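Inositol monophosphatase family protein (Staphylococcus aureus, PDB 5I3S) probably hydrolyses inositol monophosphate or related sugar phosphates, as a member of the metal-dependent inositol monophosphatase family. Local coordinates at residues A[44-49]-A[63-68]; A[81-86]-A[205-210]; A[124-129]-A[212-217]. One frame throughout, in Å; residues are numbered along the deposited sequence.

How the interactions relate
Interaction 1 and interaction 2 are direct neighbours, with centres about 10 Å apart. Strands 61-64 and 78-83 run side by side in the large mixed sheet, L63 O lies 2.9 Å from V82 N, and E65 CB packs 3.4 Å from W207 NE1. Together they set E65 beside D83, which with D86 and D208 forms the acidic group that in this family typically holds the catalytic metals. Interaction 3 continues along the helix that interaction 2 begins: helix 206-218 leaves the acidic cluster and packs on strand 122-127 of the same sheet. Its centre is about 14 Å from that of interaction 2 and about 21 Å from that of interaction 1.

Interaction 1 of 3, residues A[44-49]-A[63-68]; sequences ATEDFI and LGEEGH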
loop_
_atom_site.group_PDB
_atom_site.type_symbol
_atom_site.label_atom_id
_atom_site.label_comp_id
_atom_site.label_asym_id
_atom_site.label_seq_id
_atom_site.Cartn_x
_atom_site.Cartn_y
_atom_site.Cartn_z
ATOM N N ALA A 44 4.338 26.163 -1.333
ATOM C CA ALA A 44 5.772 26.436 -1.213
ATOM C C ALA A 44 6.543 25.688 -2.297
ATOM O O ALA A 44 7.353 26.292 -3.041
ATOM C CB ALA A 44 6.306 26.042 0.157
ATOM N N THR A 45 6.253 24.396 -2.403
ATOM C CA THR A 45 6.971 23.515 -3.328
ATOM C C THR A 45 6.713 23.915 -4.788
ATOM O O THR A 45 7.666 23.999 -5.588
ATOM C CB THR A 45 6.613 22.024 -3.077
ATOM O OG1 THR A 45 6.817 21.713 -1.682
ATOM C CG2 THR A 45 7.444 21.121 -3.944
ATOM N N GLU A 46 5.467 24.230 -5.142
ATOM C CA GLU A 46 5.208 24.612 -6.568
ATOM C C GLU A 46 5.821 25.976 -6.924
ATOM O O GLU A 46 6.378 26.146 -8.026
ATOM C CB GLU A 46 3.715 24.580 -6.972
ATOM C CG GLU A 46 3.532 24.877 -8.472
ATOM C CD GLU A 46 2.320 24.220 -9.114
ATOM O OE1 GLU A 46 1.880 23.148 -8.655
ATOM O OE2 GLU A 46 1.808 24.778 -10.105
ATOM N N ASP A 47 5.731 26.930 -6.011
ATOM C CA ASP A 47 6.345 28.268 -6.228
ATOM C C ASP A 47 7.861 28.186 -6.378
ATOM O O ASP A 47 8.418 28.883 -7.226
ATOM C CB ASP A 47 5.976 29.236 -5.098
ATOM C CG ASP A 47 4.541 29.679 -5.168
ATOM O OD1 ASP A 47 3.988 29.623 -6.291
ATOM O OD2 ASP A 47 3.972 30.095 -4.134
ATOM N N PHE A 48 8.515 27.325 -5.590
ATOM C CA PHE A 48 9.956 27.078 -5.754
ATOM C C PHE A 48 10.223 26.475 -7.115
ATOM O O PHE A 48 11.100 26.941 -7.815
ATOM C CB PHE A 48 10.513 26.134 -4.660
ATOM C CG PHE A 48 11.932 25.683 -4.918
ATOM C CD1 PHE A 48 13.001 26.592 -4.864
ATOM C CD2 PHE A 48 12.221 24.359 -5.230
ATOM C CE1 PHE A 48 14.321 26.174 -5.101
ATOM C CE2 PHE A 48 13.535 23.942 -5.450
ATOM C CZ PHE A 48 14.580 24.857 -5.406
ATOM N N ILE A 49 9.463 25.436 -7.480
ATOM C CA ILE A 49 9.669 24.736 -8.778
ATOM C C ILE A 49 9.370 25.644 -9.980
ATOM O O ILE A 49 10.169 25.725 -10.910
ATOM C CB ILE A 49 8.884 23.415 -8.856
ATOM C CG1 ILE A 49 9.455 22.412 -7.831
ATOM C CG2 ILE A 49 8.940 22.814 -10.252
ATOM C CD1 ILE A 49 8.524 21.246 -7.515
ATOM N N LEU A 63 2.615 23.502 -16.455
ATOM C CA LEU A 63 1.255 23.020 -16.158
ATOM C C LEU A 63 1.245 22.394 -14.779
ATOM O O LEU A 63 1.787 21.316 -14.570
ATOM C CB LEU A 63 0.796 22.017 -17.192
ATOM C CG LEU A 63 -0.555 21.346 -16.975
ATOM C CD1 LEU A 63 -1.665 22.377 -17.023
ATOM C CD2 LEU A 63 -0.822 20.251 -18.002
ATOM N N GLY A 64 0.628 23.074 -13.825
ATOM C CA GLY A 64 0.734 22.668 -12.432
ATOM C C GLY A 64 -0.551 22.456 -11.634
ATOM O O GLY A 64 -1.607 23.057 -11.920
ATOM N N GLU A 65 -0.411 21.614 -10.599
ATOM C CA GLU A 65 -1.508 21.184 -9.755
ATOM C C GLU A 65 -2.009 22.383 -8.989
ATOM O O GLU A 65 -3.212 22.630 -8.965
ATOM C CB GLU A 65 -1.065 20.037 -8.819
ATOM C CG GLU A 65 -2.074 19.596 -7.731
ATOM C CD GLU A 65 -2.143 20.540 -6.509
ATOM O OE1 GLU A 65 -1.145 21.204 -6.163
ATOM O OE2 GLU A 65 -3.220 20.644 -5.883
ATOM N N GLU A 66 -1.068 23.125 -8.398
ATOM C CA GLU A 66 -1.365 24.359 -7.650
ATOM C C GLU A 66 -1.929 25.519 -8.542
ATOM O O GLU A 66 -2.286 26.581 -8.015
ATOM C CB GLU A 66 -0.122 24.806 -6.822
ATOM C CG GLU A 66 -0.413 25.470 -5.477
ATOM C CD GLU A 66 -0.779 24.504 -4.329
ATOM O OE1 GLU A 66 -1.011 23.288 -4.549
ATOM O OE2 GLU A 66 -0.842 24.974 -3.161
ATOM N N GLY A 67 -2.007 25.312 -9.861
ATOM C CA GLY A 67 -2.807 26.148 -10.758
ATOM C C GLY A 67 -2.062 26.831 -11.909
ATOM O O GLY A 67 -2.712 27.318 -12.840
ATOM N N HIS A 68 -0.723 26.860 -11.873
ATOM C CA HIS A 68 0.102 27.595 -12.871
ATOM C C HIS A 68 -0.105 27.126 -14.329
ATOM O O HIS A 68 -0.454 25.971 -14.594
ATOM C CB HIS A 68 1.611 27.521 -12.515
ATOM C CG HIS A 68 1.979 28.190 -11.213
ATOM N ND1 HIS A 68 2.552 29.442 -11.155
ATOM C CD2 HIS A 68 1.875 27.770 -9.926
ATOM C CE1 HIS A 68 2.771 29.771 -9.892
ATOM N NE2 HIS A 68 2.370 28.772 -9.126
#
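E46 OE1 takes the backbone N-H of E66, with N and OE1 3.0 Å apart and an angle of 153° at the hydrogen. The donor comes from above the carboxylate plane, and the same oxygen also lies 3.2 Å from E66 CB. This bond ties helix 37-56 to the GEE segment that follows strand 61-64, a signature of the inositol monophosphatase family. There the chain makes a type I beta turn from G64 to G67, closed by G67 N giving its hydrogen to G64 O. E46 gets to the turn because CG stands anti to its backbone N (chi1 -176°) and the chain continues extended, carrying the carboxylate straight off the helix and along P84.

The second oxygen, OE2, is buried here and has no hydrogen-bonding partner in the model. Its nearest neighbours across the contact are carbons: G64 CA at 3.3 Å and, at the edge of the imidazole, H68 CD2 at 3.0 Å. Side chains E46 and H68 run past each other in opposite directions. F50, one turn further along the helix from E46, also meets the H68 ring.

At the exposed end of the contact D47 comes in across H68, its carboxylate standing almost perpendicular to the ring. The bond it makes is weak, H68 NE2 to D47 OD1 at 3.4 Å with an angle of 137°.

Interaction 2 of 3, residues A[81-86]-A[205-210]; sequences VVDPID and QPWDFA
W207 stands over the end of strand 78-83 with its CB 3.5 Å from V82 O, and D83 OD2 comes up to the edge of its indole, near the ring plane and 3.7 Å from CD1. The D83 carboxylate is turned nearly perpendicular to that ring. With CG wedged between the backbone N and the carbonyl carbon (chi1 51°), the indole lies back over its own chain, where Q205 CB covers part of one face.

One residue on, D208 swings its carboxylate towards both aspartates of the DPID segment. Its OD2 is 2.6 Å from D83 OD2, the two carboxylate planes 50° apart. The same oxygen lies 2.9 Å from D86 OD1, and here the planes are only 20° apart; these two acceptors share no hydrogen bond. D86 is steadied from elsewhere, its OD2 taking the backbone N-H of A185.

At the other end the contact is apolar. V81 points its two methyls at the first turn of helix 206-218: CG2 meets W207 CA at 3.4 Å, and CG1 meets A210 CB at 3.6 Å. Close by, a water donates to both V81 O and W207 O, bridging strand and helix through their carbonyls.

DPID and WD belong to the two signature motifs of the inositol monophosphatase family. Three carboxylates converging this closely, with E65 beside D83, are consistent with the magnesium site of its relatives, where a divalent cation would balance their charge.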
loop_
_atom_site.group_PDB
_atom_site.type_symbol
_atom_site.label_atom_id
_atom_site.label_comp_id
_atom_site.label_asym_id
_atom_site.label_seq_id
_atom_site.Cartn_x
_atom_site.Cartn_y
_atom_site.Cartn_z
ATOM N N VAL A 81 5.078 19.594 -16.435
ATOM C CA VAL A 81 3.803 19.299 -15.752
ATOM C C VAL A 81 4.062 18.742 -14.349
ATOM O O VAL A 81 4.590 17.637 -14.207
ATOM C CB VAL A 81 2.763 18.549 -16.655
ATOM C CG1 VAL A 81 3.416 17.608 -17.613
ATOM C CG2 VAL A 81 1.664 17.873 -15.875
ATOM N N VAL A 82 3.729 19.532 -13.327
ATOM C CA VAL A 82 4.214 19.230 -11.992
ATOM C C VAL A 82 3.107 19.004 -10.978
ATOM O O VAL A 82 2.161 19.794 -10.912
ATOM C CB VAL A 82 5.350 20.214 -11.494
ATOM C CG1 VAL A 82 5.678 21.318 -12.462
ATOM C CG2 VAL A 82 5.184 20.726 -10.064
ATOM N N ASP A 83 3.241 17.920 -10.193
ATOM C CA ASP A 83 2.491 17.781 -8.929
ATOM C C ASP A 83 3.487 17.928 -7.765
ATOM O O ASP A 83 4.310 17.019 -7.502
ATOM C CB ASP A 83 1.710 16.454 -8.831
ATOM C CG ASP A 83 0.626 16.486 -7.710
ATOM O OD1 ASP A 83 0.638 17.411 -6.887
ATOM O OD2 ASP A 83 -0.210 15.562 -7.618
ATOM N N PRO A 84 3.462 19.083 -7.104
ATOM C CA PRO A 84 4.296 19.305 -5.912
ATOM C C PRO A 84 4.154 18.196 -4.874
ATOM O O PRO A 84 5.175 17.735 -4.416
ATOM C CB PRO A 84 3.821 20.676 -5.385
ATOM C CG PRO A 84 2.538 20.915 -6.104
ATOM C CD PRO A 84 2.744 20.318 -7.456
ATOM N N ILE A 85 2.928 17.743 -4.560
ATOM C CA ILE A 85 2.690 16.620 -3.643
ATOM C C ILE A 85 1.596 15.702 -4.181
ATOM O O ILE A 85 0.421 16.021 -4.083
ATOM C CB ILE A 85 2.302 17.096 -2.233
ATOM C CG1 ILE A 85 3.407 17.983 -1.602
ATOM C CG2 ILE A 85 2.012 15.917 -1.300
ATOM C CD1 ILE A 85 2.899 18.871 -0.448
ATOM N N ASP A 86 1.988 14.576 -4.778
ATOM C CA ASP A 86 1.071 13.547 -5.151
ATOM C C ASP A 86 0.931 12.492 -4.043
ATOM O O ASP A 86 1.908 11.808 -3.710
ATOM C CB ASP A 86 1.510 12.840 -6.453
ATOM C CG ASP A 86 0.378 11.956 -7.030
ATOM O OD1 ASP A 86 -0.808 12.267 -6.805
ATOM O OD2 ASP A 86 0.655 10.937 -7.661
ATOM N N GLN A 205 -5.584 13.640 -13.017
ATOM C CA GLN A 205 -5.075 14.798 -13.664
ATOM C C GLN A 205 -3.715 14.552 -14.335
ATOM O O GLN A 205 -2.962 13.686 -13.893
ATOM C CB GLN A 205 -4.960 15.897 -12.614
ATOM C CG GLN A 205 -6.328 16.310 -12.058
ATOM C CD GLN A 205 -7.143 17.141 -13.065
ATOM O OE1 GLN A 205 -6.722 17.408 -14.203
ATOM N NE2 GLN A 205 -8.292 17.604 -12.621
ATOM N N PRO A 206 -3.386 15.336 -15.401
ATOM C CA PRO A 206 -2.165 15.134 -16.160
ATOM C C PRO A 206 -0.894 15.134 -15.305
ATOM O O PRO A 206 0.050 14.362 -15.585
ATOM C CB PRO A 206 -2.127 16.303 -17.135
ATOM C CG PRO A 206 -3.401 17.069 -17.000
ATOM C CD PRO A 206 -4.229 16.424 -15.938
ATOM N N TRP A 207 -0.887 15.991 -14.290
ATOM C CA TRP A 207 0.238 16.102 -13.360
ATOM C C TRP A 207 0.402 14.885 -12.423
ATOM O O TRP A 207 1.463 14.724 -11.831
ATOM C CB TRP A 207 0.163 17.396 -12.523
ATOM C CG TRP A 207 -1.134 17.661 -11.832
ATOM C CD1 TRP A 207 -1.563 17.111 -10.676
ATOM C CD2 TRP A 207 -2.176 18.562 -12.256
ATOM N NE1 TRP A 207 -2.819 17.603 -10.346
ATOM C CE2 TRP A 207 -3.207 18.496 -11.300
ATOM C CE3 TRP A 207 -2.334 19.407 -13.356
ATOM C CZ2 TRP A 207 -4.385 19.259 -11.404
ATOM C CZ3 TRP A 207 -3.499 20.164 -13.459
ATOM C CH2 TRP A 207 -4.502 20.088 -12.487
ATOM N N ASP A 208 -0.606 14.028 -12.326
ATOM C CA ASP A 208 -0.427 12.762 -11.608
ATOM C C ASP A 208 0.161 11.608 -12.474
ATOM O O ASP A 208 0.784 10.701 -11.938
ATOM C CB ASP A 208 -1.720 12.327 -10.960
ATOM C CG ASP A 208 -2.250 13.338 -9.929
ATOM O OD1 ASP A 208 -3.459 13.626 -10.023
ATOM O OD2 ASP A 208 -1.482 13.876 -9.109
ATOM N N PHE A 209 0.003 11.650 -13.786
ATOM C CA PHE A 209 0.564 10.599 -14.595
ATOM C C PHE A 209 1.708 10.962 -15.483
ATOM O O PHE A 209 2.413 10.055 -15.930
ATOM C CB PHE A 209 -0.505 9.875 -15.406
ATOM C CG PHE A 209 -1.305 10.755 -16.306
ATOM C CD1 PHE A 209 -0.785 11.202 -17.503
ATOM C CD2 PHE A 209 -2.610 11.105 -15.955
ATOM C CE1 PHE A 209 -1.549 11.963 -18.352
ATOM C CE2 PHE A 209 -3.379 11.890 -16.786
ATOM C CZ PHE A 209 -2.845 12.300 -18.000
ATOM N N ALA A 210 1.928 12.246 -15.731
ATOM C CA ALA A 210 2.938 12.654 -16.720
ATOM C C ALA A 210 4.328 12.112 -16.457
ATOM O O ALA A 210 4.929 11.540 -17.344
ATOM C CB ALA A 210 2.978 14.160 -16.854
HETATM O O HOH W 1 3.824 14.869 -13.300
#

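Interaction 3 of 3, residues A[124-129]-A[212-217]; sequences YHAKVG and GLVILY
I215 does most of the apolar work, lying along strand 124-127 from Y124 to A126. Its CG1 stands anti to the carbonyl carbon (chi1 -65°), which swings the longer branch off the helix towards the strand. CG1 then sits 3.7 Å from A126 CB, and CD1 carries on to Y124 CB at 3.9 Å. V214 comes in beside it: its CG1, anti to the backbone N, reaches A126 CB at 4.1 Å. The alanine methyl thus meets both side chains, and its small size lets the backbones come near, with the CA atoms of A126 and I215 5.3 Å apart.

In the layered sugar phosphatase fold of the FIG superfamily, this is where helix 206-218 packs on the large mixed sheet. The axes of the strand and helix segments come within 7.2 Å of each other, with 71° between their directions. Helix 184-193 lies alongside, its L186, V189 and T193 touching the Y124 side chain.

The other contacts set methyls against the polar backbone of the strand. I215 CD1 is 3.5 Å from Y124 O, and V214 CG1 lies 3.8 Å from A126 O.

Hydrogen bonding falls to neighbouring groups. H125 points away from the helix, its ND1 bonded to Y4 OH and its NE2 to G135 O, while G129 N, just past the strand, bonds to E218 OE2 at the end of helix 206-218.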
loop_
_atom_site.group_PDB
_atom_site.type_symbol
_atom_site.label_atom_id
_atom_site.label_comp_id
_atom_site.label_asym_id
_atom_site.label_seq_id
_atom_site.Cartn_x
_atom_site.Cartn_y
_atom_site.Cartn_z
ATOM N N TYR A 124 12.720 8.130 -8.989
ATOM C CA TYR A 124 12.555 7.371 -10.226
ATOM C C TYR A 124 12.630 8.363 -11.386
ATOM O O TYR A 124 12.074 9.450 -11.321
ATOM C CB TYR A 124 11.254 6.558 -10.225
ATOM C CG TYR A 124 11.096 5.651 -8.961
ATOM C CD1 TYR A 124 11.531 4.328 -8.969
ATOM C CD2 TYR A 124 10.489 6.136 -7.808
ATOM C CE1 TYR A 124 11.413 3.515 -7.837
ATOM C CE2 TYR A 124 10.344 5.346 -6.685
ATOM C CZ TYR A 124 10.798 4.045 -6.692
ATOM O OH TYR A 124 10.669 3.282 -5.577
ATOM N N HIS A 125 13.295 7.973 -12.457
ATOM C CA HIS A 125 13.573 8.880 -13.549
ATOM C C HIS A 125 13.962 8.153 -14.850
ATOM O O HIS A 125 14.382 6.980 -14.850
ATOM C CB HIS A 125 14.625 9.946 -13.134
ATOM C CG HIS A 125 15.956 9.369 -12.791
ATOM N ND1 HIS A 125 17.083 9.584 -13.557
ATOM C CD2 HIS A 125 16.339 8.569 -11.767
ATOM C CE1 HIS A 125 18.102 8.923 -13.020
ATOM N NE2 HIS A 125 17.677 8.312 -11.931
ATOM N N ALA A 126 13.774 8.877 -15.953
ATOM C CA ALA A 126 13.828 8.321 -17.316
ATOM C C ALA A 126 13.853 9.477 -18.299
ATOM O O ALA A 126 13.104 10.447 -18.139
ATOM C CB ALA A 126 12.615 7.461 -17.576
ATOM N N LYS A 127 14.755 9.433 -19.256
ATOM C CA LYS A 127 14.701 10.371 -20.373
ATOM C C LYS A 127 14.171 9.526 -21.472
ATOM O O LYS A 127 14.600 8.387 -21.581
ATOM C CB LYS A 127 16.084 10.953 -20.690
ATOM C CG LYS A 127 16.158 11.744 -21.992
ATOM C CD LYS A 127 17.474 12.501 -22.148
ATOM C CE LYS A 127 17.809 12.867 -23.609
ATOM N NZ LYS A 127 16.658 13.044 -24.549
ATOM N N VAL A 128 13.205 10.023 -22.247
ATOM C CA VAL A 128 12.637 9.209 -23.356
ATOM C C VAL A 128 13.793 8.643 -24.217
ATOM O O VAL A 128 14.713 9.378 -24.572
ATOM C CB VAL A 128 11.574 9.973 -24.217
ATOM C CG1 VAL A 128 12.236 11.056 -25.035
ATOM C CG2 VAL A 128 10.848 9.026 -25.169
ATOM N N GLY A 129 13.764 7.344 -24.513
ATOM C CA GLY A 129 14.835 6.682 -25.298
ATOM C C GLY A 129 16.051 6.119 -24.547
ATOM O O GLY A 129 16.774 5.290 -25.089
ATOM N N GLY A 212 5.264 9.656 -14.219
ATOM C CA GLY A 212 5.246 8.220 -14.146
ATOM C C GLY A 212 5.219 7.508 -15.497
ATOM O O GLY A 212 5.807 6.416 -15.658
ATOM N N LEU A 213 4.485 8.112 -16.440
ATOM C CA LEU A 213 4.262 7.536 -17.761
ATOM C C LEU A 213 5.555 7.356 -18.572
ATOM O O LEU A 213 5.708 6.362 -19.271
ATOM C CB LEU A 213 3.289 8.388 -18.547
ATOM C CG LEU A 213 2.153 7.632 -19.171
ATOM C CD1 LEU A 213 1.330 6.780 -18.190
ATOM C CD2 LEU A 213 1.281 8.687 -19.842
ATOM N N VAL A 214 6.483 8.295 -18.434
ATOM C CA VAL A 214 7.753 8.242 -19.192
ATOM C C VAL A 214 8.580 7.063 -18.706
ATOM O O VAL A 214 9.164 6.312 -19.517
ATOM C CB VAL A 214 8.544 9.582 -19.072
ATOM C CG1 VAL A 214 9.868 9.549 -19.842
ATOM C CG2 VAL A 214 7.685 10.755 -19.552
ATOM N N ILE A 215 8.576 6.867 -17.387
ATOM C CA ILE A 215 9.284 5.753 -16.724
ATOM C C ILE A 215 8.669 4.400 -17.147
ATOM O O ILE A 215 9.359 3.458 -17.576
ATOM C CB ILE A 215 9.292 5.975 -15.168
ATOM C CG1 ILE A 215 10.124 7.228 -14.809
ATOM C CG2 ILE A 215 9.858 4.772 -14.440
ATOM C CD1 ILE A 215 9.770 7.926 -13.520
ATOM N N LEU A 216 7.357 4.321 -17.063
ATOM C CA LEU A 216 6.621 3.147 -17.505
ATOM C C LEU A 216 6.979 2.770 -18.917
ATOM O O LEU A 216 7.248 1.632 -19.198
ATOM C CB LEU A 216 5.093 3.456 -17.448
ATOM C CG LEU A 216 4.015 2.379 -17.364
ATOM C CD1 LEU A 216 2.928 2.518 -18.410
ATOM C CD2 LEU A 216 4.553 0.961 -17.292
ATOM N N TYR A 217 6.968 3.733 -19.820
ATOM C CA TYR A 217 7.176 3.428 -21.222
ATOM C C TYR A 217 8.650 2.936 -21.496
ATOM O O TYR A 217 8.847 1.998 -22.289
ATOM C CB TYR A 217 6.726 4.593 -22.115
ATOM C CG TYR A 217 5.191 4.746 -22.348
ATOM C CD1 TYR A 217 4.286 3.645 -22.369
ATOM C CD2 TYR A 217 4.673 5.991 -22.654
#